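Local coordinates for protein triacylglycerol lipase (PDB 3O0D) that probably hydrolyses the ester bonds of triacylglycerols, as a secreted, glycosylated lipase of the alpha/beta-hydrolase fold, at residues I27-G32 and V84-H89; R63-V68 and E92-D97; D97-Q102 and P233-W238; A112-T117 and Q131-T136. All blocks are in the same frame, centred on the assembly; numbering follows the deposited sequence. Where two conformers were deposited one is given.

How the contacts relate
Contacts 1 to 3 are joined through strand 80-87 and helix 91-100, which follow each other in the chain of this alpha/beta-hydrolase fold, while contact 4 lies on helix 127-150. Contact 1 uses strand 80-87 of the central sheet; helix 91-100 serves contacts 2 and 3, which share Asp-97 and have centres 12 Å apart. Contacts 1 and 2 alternate in sequence and touch through Thr-88 and Asp-67. Contact 4 falls in the long span between the segments of contact 3, yet Ser-132 and Gln-131 reach back to the turn of contact 2. Sheet, glycosylated surface helix and the probable lid helix are thus linked around the turn at residues 63-68.

Contact 1. Residues I27-G32 and V84-H89; sequences IGYCVG and VIRGTH
Tyr-29 and Arg-86 meet where the loop after helix 12-27 packs on strand 80-87 in the central sheet of the alpha/beta-hydrolase fold. The flat-group contact is a tilted one, and the guanidinium described is one of two deposited conformers, so its stacking and its bonds are both tentative. Tyr-29 CD1 sits over one face of the guanidinium, toward its rim and 3.7 Å from Arg-86 NE, and the two planes are 42° apart; the stem atom Arg-86 CB lies over a face of the phenol ring. Apolar packing is provided by Val-84, whose CG1 stands anti to the backbone N (chi1 171°) and rests 3.9 Å from Gly-28 CA. Among the polar contacts, NH1 and NE each find a carbonyl oxygen. NH1 gives a weak bond to Val-31 O at the guanidinium edge, and NE turns back to Gly-87 O of its own strand from above that carbonyl's plane. The Tyr-29 side chain also touches the probable nucleophile elbow, and the disulfide Cys-30 to Cys-299 fastens the same loop to the C-terminal end of the chain. One water bridges the segments, accepting from Gly-87 N at 2.8 Å and also hydrogen-bonded to Tyr-29 OH.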
# COMPACT_ATOMS: atom_id res chain seq x y z
N ILE A 27 7.87 0.46 -9.96
CA ILE A 27 8.04 -0.51 -11.03
C ILE A 27 6.66 -1.14 -11.47
O ILE A 27 6.55 -1.66 -12.62
CB ILE A 27 9.14 -1.56 -10.59
CG1 ILE A 27 10.46 -0.77 -10.56
CG2 ILE A 27 9.28 -2.75 -11.65
CD1 ILE A 27 11.52 -1.59 -9.69
N GLY A 28 5.68 -1.05 -10.64
CA GLY A 28 4.34 -1.59 -10.94
C GLY A 28 3.78 -0.81 -12.13
O GLY A 28 2.98 -1.38 -12.89
N TYR A 29 4.24 0.42 -12.35
CA TYR A 29 3.79 1.20 -13.49
C TYR A 29 4.50 0.83 -14.80
O TYR A 29 4.16 1.32 -15.82
CB TYR A 29 3.83 2.71 -13.19
CG TYR A 29 2.89 3.10 -12.08
CD1 TYR A 29 1.60 3.43 -12.36
CD2 TYR A 29 3.26 3.16 -10.77
CE1 TYR A 29 0.73 3.78 -11.42
CE2 TYR A 29 2.41 3.52 -9.82
CZ TYR A 29 1.08 3.83 -10.14
OH TYR A 29 0.15 4.20 -9.21
N CYS A 30 5.47 -0.08 -14.73
CA CYS A 30 6.11 -0.68 -15.91
C CYS A 30 5.30 -1.89 -16.46
O CYS A 30 5.81 -2.53 -17.41
CB CYS A 30 7.60 -1.08 -15.66
SG CYS A 30 8.58 0.43 -15.25
N VAL A 31 4.18 -2.24 -15.83
CA VAL A 31 3.30 -3.32 -16.26
C VAL A 31 2.13 -2.65 -16.93
O VAL A 31 1.45 -1.78 -16.37
CB VAL A 31 2.78 -4.12 -15.07
CG1 VAL A 31 1.91 -5.31 -15.55
CG2 VAL A 31 3.98 -4.71 -14.32
N GLY A 32 1.92 -3.08 -18.14
CA GLY A 32 0.73 -2.57 -18.85
C GLY A 32 1.04 -2.31 -20.28
O GLY A 32 2.08 -2.71 -20.79
N VAL A 84 3.48 -6.71 -6.05
CA VAL A 84 3.39 -5.25 -6.19
C VAL A 84 2.15 -5.02 -7.03
O VAL A 84 1.95 -5.70 -8.04
CB VAL A 84 4.57 -4.77 -6.97
CG1 VAL A 84 4.41 -3.23 -7.36
CG2 VAL A 84 5.90 -4.93 -6.10
N ILE A 85 1.34 -4.08 -6.53
CA ILE A 85 0.01 -3.87 -7.19
C ILE A 85 -0.17 -2.37 -7.46
O ILE A 85 0.31 -1.51 -6.73
CB ILE A 85 -1.07 -4.27 -6.27
CG1 ILE A 85 -0.79 -5.68 -5.59
CG2 ILE A 85 -2.40 -4.45 -7.14
CD1 ILE A 85 -1.68 -5.93 -4.32
N ARG A 86 -0.93 -2.07 -8.53
CA ARG A 86 -1.26 -0.70 -8.84
C ARG A 86 -2.71 -0.77 -9.36
O ARG A 86 -3.21 -1.84 -9.63
CB ARG A 86 -0.32 -0.15 -9.97
CG ARG A 86 -0.13 -1.11 -11.18
CD ARG A 86 0.11 -0.57 -12.56
NE ARG A 86 -0.68 0.55 -12.99
CZ ARG A 86 -0.61 1.04 -14.22
NH1 ARG A 86 0.21 0.48 -15.12
NH2 ARG A 86 -1.34 2.08 -14.56
N GLY A 87 -3.37 0.35 -9.43
CA GLY A 87 -4.64 0.45 -10.25
C GLY A 87 -4.34 0.40 -11.71
O GLY A 87 -3.40 1.03 -12.21
N THR A 88 -5.19 -0.33 -12.51
CA THR A 88 -4.97 -0.31 -13.89
C THR A 88 -5.32 1.04 -14.59
O THR A 88 -4.55 1.49 -15.50
CB THR A 88 -5.81 -1.42 -14.61
OG1 THR A 88 -5.46 -2.69 -14.00
CG2 THR A 88 -5.41 -1.48 -16.14
N HIS A 89 -6.42 1.62 -14.18
CA HIS A 89 -6.91 2.85 -14.80
C HIS A 89 -6.09 4.08 -14.33
O HIS A 89 -5.29 4.00 -13.36
CB HIS A 89 -8.42 2.94 -14.61
CG HIS A 89 -9.13 2.01 -15.56
ND1 HIS A 89 -9.34 2.35 -16.88
CD2 HIS A 89 -9.58 0.73 -15.41
CE1 HIS A 89 -9.89 1.31 -17.51
NE2 HIS A 89 -10.03 0.32 -16.65
O HOH W 1 -2.34 2.90 -8.89

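Contact 2. Residues R63-V68 and E92-D97; sequences RLIFDV and EDVITD
The edge of the Phe-66 ring receives the carboxylate of Asp-97: OD1 lies near the ring plane, 3.6 Å from CE2 and almost as close to CZ, with the two planes 79° apart. The other oxygen, OD2, faces Ile-65 and stands 4.0 Å from its CG2, so the carboxylate spans two neighbouring side chains of the turn. Ile-65 also reaches along the helix. With CG1 anti to the backbone N (chi1 -177°), its CD1 extends to Asp-93 CB at 4.0 Å and to Val-94 CG2 at 4.1 Å, while the same Val-94 methyl approaches Ile-65 O. These residues belong to a type I turn from Leu-64 to Asp-67, which Asp-67 OD2 braces by accepting from Leu-64 N at 3.1 Å, above the carboxylate plane. Ser-132 and Gln-131 of helix 127-150 hold the turn from behind. Helix 91-100 probably corresponds to the lid of related fungal lipases, and its Ile-95 touches His-289 of the probable catalytic triad. An alanine in place of Asp-97 would probably leave the Phe-66 edge without its carboxylate neighbour and open a gap beside Ile-65 CG2. Across the contact the helix is held by methyl packing and a carboxylate oxygen at a ring edge, where the C-H groups probably carry a slight positive charge, a weak attachment consistent with a lid that can move.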
# COMPACT_ATOMS: atom_id res chain seq x y z
N ARG A 63 -10.64 -4.19 -17.06
CA ARG A 63 -12.11 -4.29 -17.33
C ARG A 63 -12.99 -3.34 -16.55
O ARG A 63 -14.00 -2.80 -17.10
CB ARG A 63 -12.57 -5.79 -17.36
CG ARG A 63 -12.09 -6.40 -18.68
CD ARG A 63 -12.32 -7.91 -18.73
NE ARG A 63 -11.53 -8.63 -17.72
CZ ARG A 63 -11.52 -9.96 -17.60
NH1 ARG A 63 -12.26 -10.71 -18.43
NH2 ARG A 63 -10.80 -10.54 -16.66
N LEU A 64 -12.64 -3.09 -15.28
CA LEU A 64 -13.45 -2.31 -14.33
C LEU A 64 -12.54 -1.26 -13.75
O LEU A 64 -11.28 -1.47 -13.76
CB LEU A 64 -13.96 -3.19 -13.22
CG LEU A 64 -14.82 -4.33 -13.77
CD1 LEU A 64 -15.15 -5.37 -12.68
CD2 LEU A 64 -16.12 -3.74 -14.42
N ILE A 65 -13.18 -0.20 -13.26
CA ILE A 65 -12.47 0.99 -12.78
C ILE A 65 -11.60 0.65 -11.57
O ILE A 65 -10.57 1.27 -11.37
CB ILE A 65 -13.44 2.17 -12.46
CG1 ILE A 65 -12.64 3.37 -12.04
CG2 ILE A 65 -14.43 1.83 -11.35
CD1 ILE A 65 -11.83 3.94 -13.22
N PHE A 66 -12.00 -0.36 -10.81
CA PHE A 66 -11.13 -0.77 -9.65
C PHE A 66 -10.24 -1.98 -9.87
O PHE A 66 -9.70 -2.56 -8.87
CB PHE A 66 -12.00 -0.94 -8.45
CG PHE A 66 -12.46 0.35 -7.87
CD1 PHE A 66 -11.62 1.09 -7.03
CD2 PHE A 66 -13.74 0.82 -8.11
CE1 PHE A 66 -12.03 2.26 -6.50
CE2 PHE A 66 -14.18 2.01 -7.55
CZ PHE A 66 -13.35 2.75 -6.79
N ASP A 67 -10.04 -2.36 -11.09
CA ASP A 67 -9.17 -3.48 -11.41
C ASP A 67 -7.68 -3.07 -11.31
O ASP A 67 -7.35 -1.86 -11.30
CB ASP A 67 -9.43 -4.00 -12.78
CG ASP A 67 -10.66 -4.95 -12.83
OD1 ASP A 67 -11.20 -5.36 -11.76
OD2 ASP A 67 -10.99 -5.32 -13.96
N VAL A 68 -6.83 -4.09 -11.25
CA VAL A 68 -5.44 -3.89 -10.88
C VAL A 68 -4.48 -4.48 -11.89
O VAL A 68 -4.81 -5.39 -12.71
CB VAL A 68 -5.16 -4.44 -9.43
CG1 VAL A 68 -5.91 -3.71 -8.36
CG2 VAL A 68 -5.41 -5.94 -9.42
N GLU A 92 -6.13 9.79 -12.38
CA GLU A 92 -7.18 10.78 -12.35
C GLU A 92 -8.55 10.14 -12.30
O GLU A 92 -9.40 10.52 -11.48
CB GLU A 92 -7.14 11.68 -13.60
CG GLU A 92 -6.19 12.76 -13.43
N ASP A 93 -8.76 9.14 -13.15
CA ASP A 93 -10.06 8.43 -13.16
C ASP A 93 -10.36 7.68 -11.86
O ASP A 93 -11.49 7.75 -11.30
CB ASP A 93 -10.22 7.44 -14.31
CG ASP A 93 -10.15 8.12 -15.73
OD1 ASP A 93 -10.15 9.39 -15.89
OD2 ASP A 93 -10.06 7.33 -16.69
N VAL A 94 -9.37 6.93 -11.36
CA VAL A 94 -9.59 6.23 -10.13
C VAL A 94 -9.83 7.19 -8.95
O VAL A 94 -10.75 6.97 -8.14
CB VAL A 94 -8.38 5.29 -9.91
CG1 VAL A 94 -8.59 4.60 -8.56
CG2 VAL A 94 -8.35 4.28 -11.05
N ILE A 95 -9.02 8.28 -8.79
CA ILE A 95 -9.18 9.11 -7.61
C ILE A 95 -10.54 9.83 -7.67
O ILE A 95 -11.16 10.08 -6.65
CB ILE A 95 -8.01 10.12 -7.51
CG1 ILE A 95 -6.75 9.31 -7.24
CG2 ILE A 95 -8.27 11.29 -6.51
CD1 ILE A 95 -5.44 10.05 -7.63
N THR A 96 -10.95 10.18 -8.91
CA THR A 96 -12.26 10.85 -9.04
C THR A 96 -13.33 9.91 -8.53
O THR A 96 -14.20 10.34 -7.76
CB THR A 96 -12.57 11.32 -10.48
OG1 THR A 96 -11.55 12.25 -10.94
CG2 THR A 96 -13.91 12.06 -10.47
N ASP A 97 -13.30 8.63 -8.91
CA ASP A 97 -14.27 7.71 -8.37
C ASP A 97 -14.25 7.58 -6.88
O ASP A 97 -15.28 7.54 -6.20
CB ASP A 97 -14.05 6.37 -9.00
CG ASP A 97 -15.26 5.62 -9.10
OD1 ASP A 97 -15.78 5.23 -8.01
OD2 ASP A 97 -15.70 5.44 -10.27

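Contact 3. Residues D97-Q102 and P233-W238; sequences DIRIMQ and PQVPFW
Gln-102 lays its side-chain amide over one face of Trp-238, just beyond the end of helix 91-100, the probable lid of this class 3 lipase. The stack is the principal flat-group interaction: the planes are 24° apart, and OE1 lies over the six-membered ring, 3.3 Å from Trp-238 CH2. The bend at chi2 (108°) lays the amide over the ring; CG, nearer the backbone, makes a CH-pi contact, 4.1 Å from the centroid of the five-membered ring and close to its normal. Backbone carbonyls gather obliquely round the indole, and Arg-99 O is 3.2 Å from CH2. The ring of Tyr-241 also meets the indole, the planes about 65° apart. A glycine in place of Trp-238 would probably leave the Gln-102 amide free to turn and the end of the helix without its aromatic support. Apolar packing continues the contact inward: Ile-98 CG2 meets Val-235 CG2 at 3.8 Å and Pro-236 CD at 4.0 Å, and the peptide bond before Pro-236 is cis. Water 2, over the Trp-238 face opposite Gln-102, joins the backbones by donating to Arg-99 O and accepting from Phe-237 N at 2.9 Å.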
# COMPACT_ATOMS: atom_id res chain seq x y z
N ASP A 97 -13.30 8.63 -8.91
CA ASP A 97 -14.27 7.71 -8.37
C ASP A 97 -14.25 7.58 -6.88
O ASP A 97 -15.28 7.54 -6.20
CB ASP A 97 -14.05 6.37 -9.00
CG ASP A 97 -15.26 5.62 -9.10
OD1 ASP A 97 -15.78 5.23 -8.01
OD2 ASP A 97 -15.70 5.44 -10.27
N ILE A 98 -13.07 7.47 -6.28
CA ILE A 98 -13.01 7.29 -4.86
C ILE A 98 -13.51 8.50 -4.06
O ILE A 98 -14.12 8.35 -2.98
CB ILE A 98 -11.52 7.02 -4.48
CG1 ILE A 98 -11.03 5.75 -5.13
CG2 ILE A 98 -11.28 7.13 -2.99
CD1 ILE A 98 -9.40 5.64 -5.01
N ARG A 99 -13.21 9.68 -4.59
CA ARG A 99 -13.46 10.99 -3.96
C ARG A 99 -14.96 11.32 -3.96
O ARG A 99 -15.49 11.83 -2.98
CB ARG A 99 -12.69 12.04 -4.77
CG ARG A 99 -12.28 13.31 -4.04
CD ARG A 99 -11.37 14.15 -4.93
NE ARG A 99 -12.03 14.59 -6.16
CZ ARG A 99 -11.43 15.27 -7.14
NH1 ARG A 99 -10.14 15.59 -7.05
NH2 ARG A 99 -12.12 15.64 -8.21
N ILE A 100 -15.63 10.98 -5.06
CA ILE A 100 -17.00 11.44 -5.38
C ILE A 100 -18.10 10.37 -5.28
O ILE A 100 -19.24 10.68 -4.92
CB ILE A 100 -17.04 12.06 -6.85
CG1 ILE A 100 -15.92 13.11 -7.12
CG2 ILE A 100 -18.39 12.64 -7.20
CD1 ILE A 100 -15.93 14.32 -6.12
N MET A 101 -17.78 9.12 -5.64
CA MET A 101 -18.74 8.02 -5.62
C MET A 101 -18.84 7.32 -4.24
O MET A 101 -17.83 6.87 -3.66
CB MET A 101 -18.40 7.01 -6.74
CG MET A 101 -18.30 7.60 -8.19
SD MET A 101 -19.87 8.07 -9.01
CE MET A 101 -20.37 9.58 -8.15
N GLN A 102 -20.07 7.22 -3.73
CA GLN A 102 -20.33 6.62 -2.40
C GLN A 102 -20.45 5.05 -2.35
O GLN A 102 -21.56 4.52 -2.38
CB GLN A 102 -21.64 7.22 -1.85
CG GLN A 102 -21.56 7.69 -0.43
CD GLN A 102 -21.55 9.21 -0.36
OE1 GLN A 102 -20.96 9.90 -1.20
NE2 GLN A 102 -22.21 9.74 0.66
N PRO A 233 -4.64 9.80 0.72
CA PRO A 233 -4.78 9.24 2.06
C PRO A 233 -5.82 9.88 3.01
O PRO A 233 -6.00 9.47 4.17
CB PRO A 233 -3.33 9.40 2.64
CG PRO A 233 -2.47 9.30 1.41
CD PRO A 233 -3.25 10.23 0.45
N GLN A 234 -6.48 10.96 2.55
CA GLN A 234 -7.55 11.58 3.25
C GLN A 234 -8.95 11.19 2.74
O GLN A 234 -9.91 11.61 3.42
CB GLN A 234 -7.44 13.12 3.18
CG GLN A 234 -5.96 13.63 3.55
CD GLN A 234 -5.95 15.14 3.79
OE1 GLN A 234 -5.48 15.87 2.94
NE2 GLN A 234 -6.58 15.58 4.89
N VAL A 235 -9.05 10.47 1.66
CA VAL A 235 -10.37 10.02 1.13
C VAL A 235 -10.48 8.49 1.10
O VAL A 235 -9.50 7.78 1.24
CB VAL A 235 -10.58 10.59 -0.29
CG1 VAL A 235 -10.48 12.07 -0.25
CG2 VAL A 235 -9.60 10.03 -1.25
N PRO A 236 -11.69 7.94 0.96
CA PRO A 236 -12.93 8.71 1.00
C PRO A 236 -13.12 9.15 2.46
O PRO A 236 -12.67 8.47 3.42
CB PRO A 236 -14.01 7.67 0.63
CG PRO A 236 -13.36 6.38 0.54
CD PRO A 236 -11.87 6.47 0.87
N PHE A 237 -13.75 10.27 2.65
CA PHE A 237 -14.01 10.71 4.03
C PHE A 237 -15.46 10.56 4.57
O PHE A 237 -15.77 11.07 5.66
CB PHE A 237 -13.59 12.17 4.16
CG PHE A 237 -14.04 13.02 3.02
CD1 PHE A 237 -13.13 13.82 2.33
CD2 PHE A 237 -15.38 13.08 2.67
CE1 PHE A 237 -13.55 14.65 1.31
CE2 PHE A 237 -15.79 13.90 1.63
CZ PHE A 237 -14.86 14.68 0.97
N TRP A 238 -16.33 9.89 3.83
CA TRP A 238 -17.68 9.69 4.33
C TRP A 238 -17.43 9.35 5.82
O TRP A 238 -16.73 8.37 6.15
CB TRP A 238 -18.39 8.55 3.56
CG TRP A 238 -18.05 8.53 2.06
CD1 TRP A 238 -17.60 7.47 1.28
CD2 TRP A 238 -18.09 9.66 1.19
NE1 TRP A 238 -17.39 7.89 -0.03
CE2 TRP A 238 -17.66 9.23 -0.10
CE3 TRP A 238 -18.47 10.99 1.36
CZ2 TRP A 238 -17.60 10.10 -1.18
CZ3 TRP A 238 -18.40 11.84 0.28
CH2 TRP A 238 -17.97 11.39 -0.97
O HOH W 2 -14.64 11.14 -0.01

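Contact 4. Residues A112-T117 and Q131-T136; sequences ANISST and QSYNNT. With NAG (2-acetamido-2-deoxy-beta-D-glucopyranose), chain I; NAG (2-acetamido-2-deoxy-beta-D-glucopyranose), chain H.
Tyr-133 OH donates to Ala-112 O at 2.6 Å, the shorter of two hydrogen bonds by which helix 127-150 grips the backbone of one residue. The carbonyl oxygen lies in plane at the edge of the phenol ring, whereas the hydroxyl stands above the carbonyl plane, 36° out of it. CG of Tyr-133 is anti to the backbone N (chi1 160°), which sends the ring away from the helix toward the loop, where Phe-108 packs on it edge-to-face. The second bond runs from Ala-112 N to Asn-134 OD1, 2.8 Å long and nearly straight at 173°; it lies in the plane of the side-chain carbonyl, on a lone pair. The one N-H and the one C=O of Ala-112 are thus both engaged, by adjacent helix residues, and its CB fills the corner beside them, 4.3 Å from Tyr-133 CE2. Both segments carry N-linked sugars. Asn-134 ND2 is bonded to C1 of one N-acetylglucosamine, whose O6 comes within 3.6 Å of Ala-112 CB and which also hydrogen-bonds to Asn-138 and Leu-110. Asn-113, in a left-handed backbone conformation, holds the other sugar through ND2, and that sugar is hydrogen-bonded to Asp-145 and His-180. Each asparagine heads an Asn-X-Ser/Thr sequon, completed by Ser-115 and Thr-136. The amide of Asn-134 therefore does double duty: its nitrogen bears the glycan while its oxygen clasps the loop backbone, which is likely to fix the rotation of the linkage and the direction in which the sugar leaves the helix.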
# COMPACT_ATOMS: atom_id res chain seq x y z
N ALA A 112 -12.32 -12.93 -1.65
CA ALA A 112 -11.68 -14.22 -1.95
C ALA A 112 -10.72 -14.66 -0.80
O ALA A 112 -9.95 -13.84 -0.24
CB ALA A 112 -10.91 -14.18 -3.23
N ASN A 113 -10.77 -15.97 -0.49
CA ASN A 113 -9.88 -16.55 0.53
C ASN A 113 -10.08 -16.11 1.96
O ASN A 113 -9.31 -16.52 2.86
CB ASN A 113 -8.37 -16.36 0.11
CG ASN A 113 -7.59 -17.64 0.28
OD1 ASN A 113 -8.18 -18.74 0.18
ND2 ASN A 113 -6.26 -17.53 0.57
N ILE A 114 -11.08 -15.29 2.23
CA ILE A 114 -11.39 -14.92 3.58
C ILE A 114 -12.55 -15.74 4.14
O ILE A 114 -13.68 -15.58 3.71
CB ILE A 114 -11.76 -13.45 3.69
CG1 ILE A 114 -10.74 -12.57 2.95
CG2 ILE A 114 -11.94 -13.06 5.11
CD1 ILE A 114 -9.26 -12.68 3.44
N SER A 115 -12.26 -16.57 5.12
CA SER A 115 -13.31 -17.44 5.70
C SER A 115 -14.31 -16.62 6.53
O SER A 115 -13.98 -15.58 7.10
CB SER A 115 -12.65 -18.54 6.55
OG SER A 115 -12.32 -18.03 7.83
N SER A 116 -15.56 -17.11 6.59
CA SER A 116 -16.57 -16.51 7.45
C SER A 116 -16.09 -16.20 8.90
O SER A 116 -16.64 -15.30 9.53
CB SER A 116 -17.86 -17.40 7.48
N THR A 117 -15.09 -16.90 9.43
CA THR A 117 -14.67 -16.62 10.81
C THR A 117 -13.36 -15.76 11.02
O THR A 117 -12.99 -15.42 12.16
CB THR A 117 -14.60 -17.93 11.62
OG1 THR A 117 -13.69 -18.84 10.98
CG2 THR A 117 -16.00 -18.57 11.69
N GLN A 131 -13.14 -5.08 -4.58
CA GLN A 131 -12.90 -5.51 -5.92
C GLN A 131 -11.40 -5.48 -6.35
O GLN A 131 -10.93 -6.33 -7.13
CB GLN A 131 -13.72 -4.66 -6.91
CG GLN A 131 -13.46 -4.97 -8.40
CD GLN A 131 -13.70 -6.42 -8.79
OE1 GLN A 131 -14.45 -7.14 -8.12
NE2 GLN A 131 -13.05 -6.86 -9.86
N SER A 132 -10.68 -4.45 -5.93
CA SER A 132 -9.26 -4.35 -6.27
C SER A 132 -8.49 -5.55 -5.66
O SER A 132 -7.65 -6.13 -6.32
CB SER A 132 -8.72 -3.05 -5.70
OG SER A 132 -9.57 -1.97 -6.08
N TYR A 133 -8.84 -5.83 -4.42
CA TYR A 133 -8.24 -7.01 -3.65
C TYR A 133 -8.66 -8.29 -4.42
O TYR A 133 -7.85 -9.12 -4.76
CB TYR A 133 -8.69 -7.07 -2.21
CG TYR A 133 -8.44 -8.50 -1.77
CD1 TYR A 133 -7.16 -8.92 -1.49
CD2 TYR A 133 -9.51 -9.40 -1.58
CE1 TYR A 133 -6.89 -10.30 -1.12
CE2 TYR A 133 -9.25 -10.75 -1.21
CZ TYR A 133 -7.97 -11.17 -0.98
OH TYR A 133 -7.73 -12.49 -0.60
N ASN A 134 -9.93 -8.41 -4.77
CA ASN A 134 -10.31 -9.62 -5.45
C ASN A 134 -9.70 -9.82 -6.75
O ASN A 134 -9.39 -10.95 -7.13
CB ASN A 134 -11.88 -9.66 -5.57
CG ASN A 134 -12.49 -10.74 -4.78
OD1 ASN A 134 -12.25 -10.91 -3.58
ND2 ASN A 134 -13.41 -11.47 -5.47
N ASN A 135 -9.58 -8.74 -7.51
CA ASN A 135 -9.01 -8.78 -8.79
C ASN A 135 -7.52 -9.13 -8.69
O ASN A 135 -6.96 -9.74 -9.57
CB ASN A 135 -9.27 -7.43 -9.56
CG ASN A 135 -8.95 -7.53 -10.97
OD1 ASN A 135 -9.48 -8.44 -11.75
ND2 ASN A 135 -8.15 -6.63 -11.44
N THR A 136 -6.89 -8.71 -7.63
CA THR A 136 -5.46 -9.16 -7.44
C THR A 136 -5.42 -10.71 -7.18
O THR A 136 -4.72 -11.41 -7.88
CB THR A 136 -4.79 -8.47 -6.25
OG1 THR A 136 -5.00 -7.07 -6.27
CG2 THR A 136 -3.21 -8.74 -6.29
C1 NAG I . -14.09 -12.60 -4.87
C2 NAG I . -15.61 -12.45 -4.85
C3 NAG I . -16.20 -13.82 -4.54
C4 NAG I . -15.66 -14.96 -5.41
C5 NAG I . -14.13 -14.95 -5.41
C6 NAG I . -13.46 -15.82 -6.47
C7 NAG I . -16.46 -10.27 -4.21
C8 NAG I . -16.94 -9.34 -3.17
N2 NAG I . -16.06 -11.51 -3.86
O3 NAG I . -17.63 -13.78 -4.60
O4 NAG I . -16.12 -16.15 -4.78
O5 NAG I . -13.66 -13.64 -5.72
O6 NAG I . -12.17 -16.10 -5.98
O7 NAG I . -16.43 -9.90 -5.37
C1 NAG H . -5.53 -18.78 0.70
C2 NAG H . -4.02 -18.45 0.62
C3 NAG H . -3.24 -19.72 0.95
C4 NAG H . -3.67 -20.29 2.30
C5 NAG H . -5.15 -20.57 2.19
C6 NAG H . -5.80 -21.33 3.36
C7 NAG H . -3.37 -16.72 -1.01
C8 NAG H . -2.90 -16.40 -2.40
N2 NAG H . -3.59 -18.00 -0.71
O3 NAG H . -1.84 -19.39 0.94
O4 NAG H . -3.02 -21.55 2.50
O5 NAG H . -5.80 -19.30 1.97
O6 NAG H . -5.36 -20.75 4.53
O7 NAG H . -3.58 -15.84 -0.19